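Local coordinates for 2,5-dihydroxypyridine 5,6-dioxygenase (Pseudomonas putida KT2440, PDB 7CUP), which catalyses the iron-dependent, dioxygenolytic ring cleavage of 2,5-dihydroxypyridine to N-formylmaleamate in aerobic nicotinate degradation, at residues I216-L229 / I239-Y251. Sequence-based numbering, arbitrary orientation.
Sequences ILPFKNYCRERITL and IHGGFEAEYLRDY
F219 meets Y247 and Y251, one helical turn apart, in an aromatic cluster with two edge-to-face pairs. The Y247 edge points at the F219 face, with Y247 CE1 3.6 Å above the F219 plane and over the ring centre. F219 in turn directs its own edge, CE1 and CZ, at the face of Y251. Both pairs of planes stand at 84°. I216 CG2 lies on the other F219 face, and L248 CD1 is 3.8 Å from F219 CE2. Y247 and Y251 both have CG anti to the backbone N (chi1 -179° and -180°), which carries their rings to F219. An alanine in place of F219 is likely to open a gap between the two tyrosines and cost each ring its edge-to-face pair with F219.

Carboxylates join the other end of the helix to the loop. E244 bends at chi2, and its OE1 accepts a nearly straight bond from R224 N (2.8 Å), from above the carboxylate plane. E225 OE1 accepts F243 N at 3.1 Å, at the first turn of the helix. E225 OE1 and E244 OE2 are only 3.6 Å apart; R224 of the second subunit pairs with both glutamates and probably offsets their charge. I227 CD1 packs against E244 CB, and its CG2 lies beside I239 CG2. T228 and H240 form an antiparallel hydrogen-bonded pair. A water accepts from G242 N and donates to R226 O.

The contact packs helix 243-253, which follows strand 235-240 after G241 and G242, against strand 227-232 and the loop region before it. Strand 207-210 flanks strand 227-232 on its other edge. L248 and Y251 also touch L319 of strand 319-323, and P218 lies about 6 Å from the iron ligand H318, side chain to side chain.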
loop_
_atom_site.group_PDB
_atom_site.type_symbol
_atom_site.label_atom_id
_atom_site.label_comp_id
_atom_site.label_asym_id
_atom_site.label_seq_id
_atom_site.Cartn_x
_atom_site.Cartn_y
_atom_site.Cartn_z
ATOM N N ILE A 216 2.219 -34.596 -13.496
ATOM C CA ILE A 216 3.335 -34.506 -12.523
ATOM C C ILE A 216 3.273 -33.164 -11.793
ATOM O O ILE A 216 3.227 -32.141 -12.471
ATOM C CB ILE A 216 4.695 -34.735 -13.186
ATOM C CG1 ILE A 216 4.705 -36.042 -13.978
ATOM C CG2 ILE A 216 5.752 -34.702 -12.104
ATOM C CD1 ILE A 216 5.911 -36.211 -14.814
ATOM N N LEU A 217 3.268 -33.209 -10.453
ATOM C CA LEU A 217 3.429 -32.027 -9.576
ATOM C C LEU A 217 4.834 -32.084 -8.979
ATOM O O LEU A 217 5.244 -33.149 -8.546
ATOM C CB LEU A 217 2.331 -32.104 -8.512
ATOM C CG LEU A 217 0.904 -32.228 -9.040
ATOM C CD1 LEU A 217 -0.070 -32.352 -7.898
ATOM C CD2 LEU A 217 0.528 -31.033 -9.907
ATOM N N PRO A 218 5.616 -30.985 -8.905
ATOM C CA PRO A 218 5.153 -29.622 -9.229
ATOM C C PRO A 218 5.266 -29.094 -10.674
ATOM O O PRO A 218 5.109 -27.908 -10.833
ATOM C CB PRO A 218 6.088 -28.758 -8.364
ATOM C CG PRO A 218 7.389 -29.514 -8.401
ATOM C CD PRO A 218 7.006 -30.986 -8.402
ATOM N N PHE A 219 5.459 -29.936 -11.692
ATOM C CA PHE A 219 5.576 -29.460 -13.093
ATOM C C PHE A 219 4.226 -28.884 -13.542
ATOM O O PHE A 219 4.214 -27.980 -14.372
ATOM C CB PHE A 219 6.022 -30.544 -14.080
ATOM C CG PHE A 219 7.278 -31.317 -13.739
ATOM C CD1 PHE A 219 8.175 -30.866 -12.788
ATOM C CD2 PHE A 219 7.548 -32.524 -14.373
ATOM C CE1 PHE A 219 9.313 -31.601 -12.482
ATOM C CE2 PHE A 219 8.696 -33.252 -14.077
ATOM C CZ PHE A 219 9.558 -32.803 -13.104
ATOM N N LYS A 220 3.123 -29.434 -13.055
ATOM C CA LYS A 220 1.750 -29.004 -13.425
ATOM C C LYS A 220 1.552 -29.072 -14.947
ATOM O O LYS A 220 1.028 -28.111 -15.511
ATOM C CB LYS A 220 1.481 -27.607 -12.866
ATOM C CG LYS A 220 1.539 -27.544 -11.352
ATOM C CD LYS A 220 1.781 -26.182 -10.787
ATOM C CE LYS A 220 1.618 -26.192 -9.297
ATOM N NZ LYS A 220 2.485 -25.177 -8.668
ATOM N N ASN A 221 1.935 -30.190 -15.565
ATOM C CA ASN A 221 1.723 -30.471 -17.008
ATOM C C ASN A 221 0.841 -31.692 -17.097
ATOM O O ASN A 221 0.983 -32.562 -16.249
ATOM C CB ASN A 221 3.022 -30.774 -17.761
ATOM C CG ASN A 221 3.912 -29.555 -17.882
ATOM O OD1 ASN A 221 5.151 -29.652 -17.856
ATOM N ND2 ASN A 221 3.273 -28.405 -18.025
ATOM N N TYR A 222 -0.052 -31.713 -18.064
ATOM C CA TYR A 222 -0.686 -32.955 -18.558
ATOM C C TYR A 222 0.304 -33.616 -19.522
ATOM O O TYR A 222 0.711 -32.958 -20.486
ATOM C CB TYR A 222 -2.012 -32.636 -19.239
ATOM C CG TYR A 222 -3.042 -32.006 -18.344
ATOM C CD1 TYR A 222 -3.865 -32.778 -17.547
ATOM C CD2 TYR A 222 -3.264 -30.640 -18.353
ATOM C CE1 TYR A 222 -4.881 -32.216 -16.789
ATOM C CE2 TYR A 222 -4.257 -30.058 -17.583
ATOM C CZ TYR A 222 -5.067 -30.844 -16.781
ATOM O OH TYR A 222 -6.038 -30.256 -16.005
ATOM N N CYS A 223 0.694 -34.861 -19.270
ATOM C CA CYS A 223 1.594 -35.622 -20.182
ATOM C C CYS A 223 0.962 -35.675 -21.579
ATOM O O CYS A 223 -0.230 -35.987 -21.676
ATOM C CB CYS A 223 1.841 -37.030 -19.658
ATOM S SG CYS A 223 2.815 -37.008 -18.138
ATOM N N ARG A 224 1.724 -35.380 -22.620
ATOM C CA ARG A 224 1.229 -35.500 -24.016
ATOM C C ARG A 224 1.767 -36.798 -24.631
ATOM O O ARG A 224 1.253 -37.197 -25.666
ATOM C CB ARG A 224 1.570 -34.214 -24.781
ATOM C CG ARG A 224 0.862 -32.978 -24.239
ATOM C CD ARG A 224 -0.639 -33.195 -24.142
ATOM N NE ARG A 224 -1.252 -33.521 -25.447
ATOM C CZ ARG A 224 -1.894 -32.651 -26.230
ATOM N NH1 ARG A 224 -2.042 -31.390 -25.860
ATOM N NH2 ARG A 224 -2.429 -33.052 -27.370
ATOM N N GLU A 225 2.706 -37.466 -23.978
ATOM C CA GLU A 225 3.088 -38.864 -24.301
ATOM C C GLU A 225 3.331 -39.593 -22.983
ATOM O O GLU A 225 3.624 -38.943 -21.973
ATOM C CB GLU A 225 4.345 -38.985 -25.173
ATOM C CG GLU A 225 4.830 -37.692 -25.805
ATOM C CD GLU A 225 6.250 -37.765 -26.363
ATOM O OE1 GLU A 225 7.041 -36.782 -26.154
ATOM O OE2 GLU A 225 6.564 -38.810 -27.012
ATOM N N ARG A 226 3.263 -40.913 -23.024
ATOM C CA ARG A 226 3.408 -41.800 -21.849
ATOM C C ARG A 226 4.803 -41.671 -21.235
ATOM O O ARG A 226 5.785 -41.445 -21.950
ATOM C CB ARG A 226 3.126 -43.239 -22.282
ATOM C CG ARG A 226 1.691 -43.441 -22.716
ATOM C CD ARG A 226 1.373 -44.899 -22.934
ATOM N NE ARG A 226 -0.064 -45.050 -23.038
ATOM C CZ ARG A 226 -0.681 -46.110 -23.549
ATOM N NH1 ARG A 226 0.032 -47.119 -24.023
ATOM N NH2 ARG A 226 -2.005 -46.149 -23.580
ATOM N N ILE A 227 4.867 -41.784 -19.919
ATOM C CA ILE A 227 6.131 -42.072 -19.198
ATOM C C ILE A 227 5.922 -43.415 -18.525
ATOM O O ILE A 227 4.880 -43.557 -17.870
ATOM C CB ILE A 227 6.486 -40.966 -18.197
ATOM C CG1 ILE A 227 6.558 -39.600 -18.885
ATOM C CG2 ILE A 227 7.771 -41.302 -17.467
ATOM C CD1 ILE A 227 6.684 -38.457 -17.913
ATOM N N THR A 228 6.830 -44.362 -18.776
ATOM C CA THR A 228 6.879 -45.670 -18.080
ATOM C C THR A 228 7.923 -45.604 -16.959
ATOM O O THR A 228 9.096 -45.280 -17.251
ATOM C CB THR A 228 7.213 -46.800 -19.061
ATOM O OG1 THR A 228 6.290 -46.738 -20.142
ATOM C CG2 THR A 228 7.112 -48.163 -18.412
ATOM N N LEU A 229 7.503 -45.888 -15.727
ATOM C CA LEU A 229 8.395 -46.027 -14.547
ATOM C C LEU A 229 8.468 -47.508 -14.154
ATOM O O LEU A 229 7.415 -48.123 -13.868
ATOM C CB LEU A 229 7.859 -45.190 -13.383
ATOM C CG LEU A 229 7.511 -43.748 -13.733
ATOM C CD1 LEU A 229 6.776 -43.089 -12.586
ATOM C CD2 LEU A 229 8.768 -42.987 -14.069
ATOM N N ILE A 239 13.107 -44.855 -16.193
ATOM C CA ILE A 239 12.153 -43.818 -16.679
ATOM C C ILE A 239 12.261 -43.722 -18.210
ATOM O O ILE A 239 13.325 -43.265 -18.719
ATOM C CB ILE A 239 12.431 -42.477 -15.981
ATOM C CG1 ILE A 239 12.414 -42.629 -14.457
ATOM C CG2 ILE A 239 11.455 -41.420 -16.483
ATOM C CD1 ILE A 239 12.788 -41.361 -13.690
ATOM N N HIS A 240 11.194 -44.102 -18.916
ATOM C CA HIS A 240 11.174 -44.258 -20.392
ATOM C C HIS A 240 10.002 -43.520 -21.043
ATOM O O HIS A 240 8.859 -43.681 -20.594
ATOM C CB HIS A 240 11.114 -45.747 -20.746
ATOM C CG HIS A 240 12.180 -46.495 -20.042
ATOM N ND1 HIS A 240 11.900 -47.466 -19.085
ATOM C CD2 HIS A 240 13.515 -46.341 -20.090
ATOM C CE1 HIS A 240 13.038 -47.912 -18.605
ATOM N NE2 HIS A 240 14.050 -47.236 -19.210
ATOM N N GLY A 241 10.306 -42.837 -22.140
ATOM C CA GLY A 241 9.347 -42.206 -23.059
ATOM C C GLY A 241 10.110 -41.364 -24.059
ATOM O O GLY A 241 11.265 -41.707 -24.341
ATOM N N GLY A 242 9.514 -40.265 -24.515
ATOM C CA GLY A 242 10.170 -39.270 -25.379
ATOM C C GLY A 242 10.554 -38.044 -24.576
ATOM O O GLY A 242 11.548 -38.102 -23.835
ATOM N N PHE A 243 9.758 -36.981 -24.651
ATOM C CA PHE A 243 10.197 -35.667 -24.124
ATOM C C PHE A 243 9.921 -35.595 -22.616
ATOM O O PHE A 243 10.833 -35.217 -21.885
ATOM C CB PHE A 243 9.580 -34.501 -24.899
ATOM C CG PHE A 243 9.821 -33.188 -24.209
ATOM C CD1 PHE A 243 11.114 -32.738 -24.009
ATOM C CD2 PHE A 243 8.775 -32.482 -23.650
ATOM C CE1 PHE A 243 11.337 -31.565 -23.307
ATOM C CE2 PHE A 243 8.999 -31.301 -22.957
ATOM C CZ PHE A 243 10.280 -30.839 -22.797
ATOM N N GLU A 244 8.703 -35.893 -22.183
ATOM C CA GLU A 244 8.353 -35.813 -20.755
ATOM C C GLU A 244 9.399 -36.612 -19.964
ATOM O O GLU A 244 9.879 -36.089 -18.968
ATOM C CB GLU A 244 6.938 -36.309 -20.474
ATOM C CG GLU A 244 5.852 -35.270 -20.721
ATOM C CD GLU A 244 5.255 -35.336 -22.107
ATOM O OE1 GLU A 244 4.339 -34.549 -22.388
ATOM O OE2 GLU A 244 5.715 -36.185 -22.898
ATOM N N ALA A 245 9.728 -37.831 -20.405
ATOM C CA ALA A 245 10.679 -38.737 -19.719
ATOM C C ALA A 245 12.043 -38.063 -19.613
ATOM O O ALA A 245 12.636 -38.067 -18.553
ATOM C CB ALA A 245 10.767 -40.049 -20.456
ATOM N N GLU A 246 12.546 -37.487 -20.681
ATOM C CA GLU A 246 13.882 -36.848 -20.619
ATOM C C GLU A 246 13.850 -35.680 -19.616
ATOM O O GLU A 246 14.827 -35.487 -18.877
ATOM C CB GLU A 246 14.261 -36.312 -21.993
ATOM C CG GLU A 246 15.653 -35.729 -22.037
ATOM C CD GLU A 246 15.939 -35.151 -23.401
ATOM O OE1 GLU A 246 16.995 -34.558 -23.576
ATOM O OE2 GLU A 246 15.086 -35.298 -24.291
ATOM N N TYR A 247 12.775 -34.898 -19.623
ATOM C CA TYR A 247 12.610 -33.737 -18.710
ATOM C C TYR A 247 12.561 -34.256 -17.274
ATOM O O TYR A 247 13.265 -33.692 -16.426
ATOM C CB TYR A 247 11.378 -32.906 -19.075
ATOM C CG TYR A 247 11.151 -31.692 -18.205
ATOM C CD1 TYR A 247 10.554 -31.803 -16.964
ATOM C CD2 TYR A 247 11.504 -30.426 -18.626
ATOM C CE1 TYR A 247 10.325 -30.700 -16.155
ATOM C CE2 TYR A 247 11.249 -29.308 -17.844
ATOM C CZ TYR A 247 10.667 -29.445 -16.597
ATOM O OH TYR A 247 10.455 -28.378 -15.778
ATOM N N LEU A 248 11.768 -35.298 -17.013
ATOM C CA LEU A 248 11.663 -35.902 -15.658
ATOM C C LEU A 248 13.043 -36.415 -15.256
ATOM O O LEU A 248 13.471 -36.119 -14.126
ATOM C CB LEU A 248 10.625 -37.022 -15.643
ATOM C CG LEU A 248 10.400 -37.679 -14.285
ATOM C CD1 LEU A 248 10.146 -36.644 -13.179
ATOM C CD2 LEU A 248 9.279 -38.705 -14.351
ATOM N N ARG A 249 13.739 -37.137 -16.137
ATOM C CA ARG A 249 15.053 -37.729 -15.766
ATOM C C ARG A 249 16.037 -36.603 -15.428
ATOM O O ARG A 249 16.778 -36.730 -14.458
ATOM C CB ARG A 249 15.653 -38.602 -16.873
ATOM C CG ARG A 249 15.087 -40.006 -17.003
ATOM C CD ARG A 249 15.928 -40.811 -18.011
ATOM N NE ARG A 249 16.001 -40.209 -19.352
ATOM C CZ ARG A 249 15.134 -40.420 -20.337
ATOM N NH1 ARG A 249 14.088 -41.215 -20.179
ATOM N NH2 ARG A 249 15.318 -39.831 -21.502
ATOM N N ASP A 250 16.060 -35.541 -16.217
ATOM C CA ASP A 250 16.995 -34.413 -16.012
ATOM C C ASP A 250 16.660 -33.701 -14.695
ATOM O O ASP A 250 17.590 -33.230 -13.997
ATOM C CB ASP A 250 16.938 -33.478 -17.214
ATOM C CG ASP A 250 18.081 -32.495 -17.326
ATOM O OD1 ASP A 250 19.038 -32.781 -18.057
ATOM O OD2 ASP A 250 17.996 -31.445 -16.698
ATOM N N TYR A 251 15.377 -33.569 -14.369
ATOM C CA TYR A 251 14.956 -32.867 -13.137
ATOM C C TYR A 251 15.457 -33.656 -11.936
ATOM O O TYR A 251 16.109 -33.099 -11.054
ATOM C CB TYR A 251 13.441 -32.720 -13.079
ATOM C CG TYR A 251 12.960 -32.006 -11.842
ATOM C CD1 TYR A 251 13.090 -30.628 -11.724
ATOM C CD2 TYR A 251 12.397 -32.700 -10.783
ATOM C CE1 TYR A 251 12.629 -29.963 -10.597
ATOM C CE2 TYR A 251 11.925 -32.052 -9.652
ATOM C CZ TYR A 251 12.042 -30.677 -9.563
ATOM O OH TYR A 251 11.628 -30.022 -8.444
HETATM O O HOH W 1 7.575 -39.268 -22.569
HETATM O O HOH W 2 6.748 -44.813 -21.703
#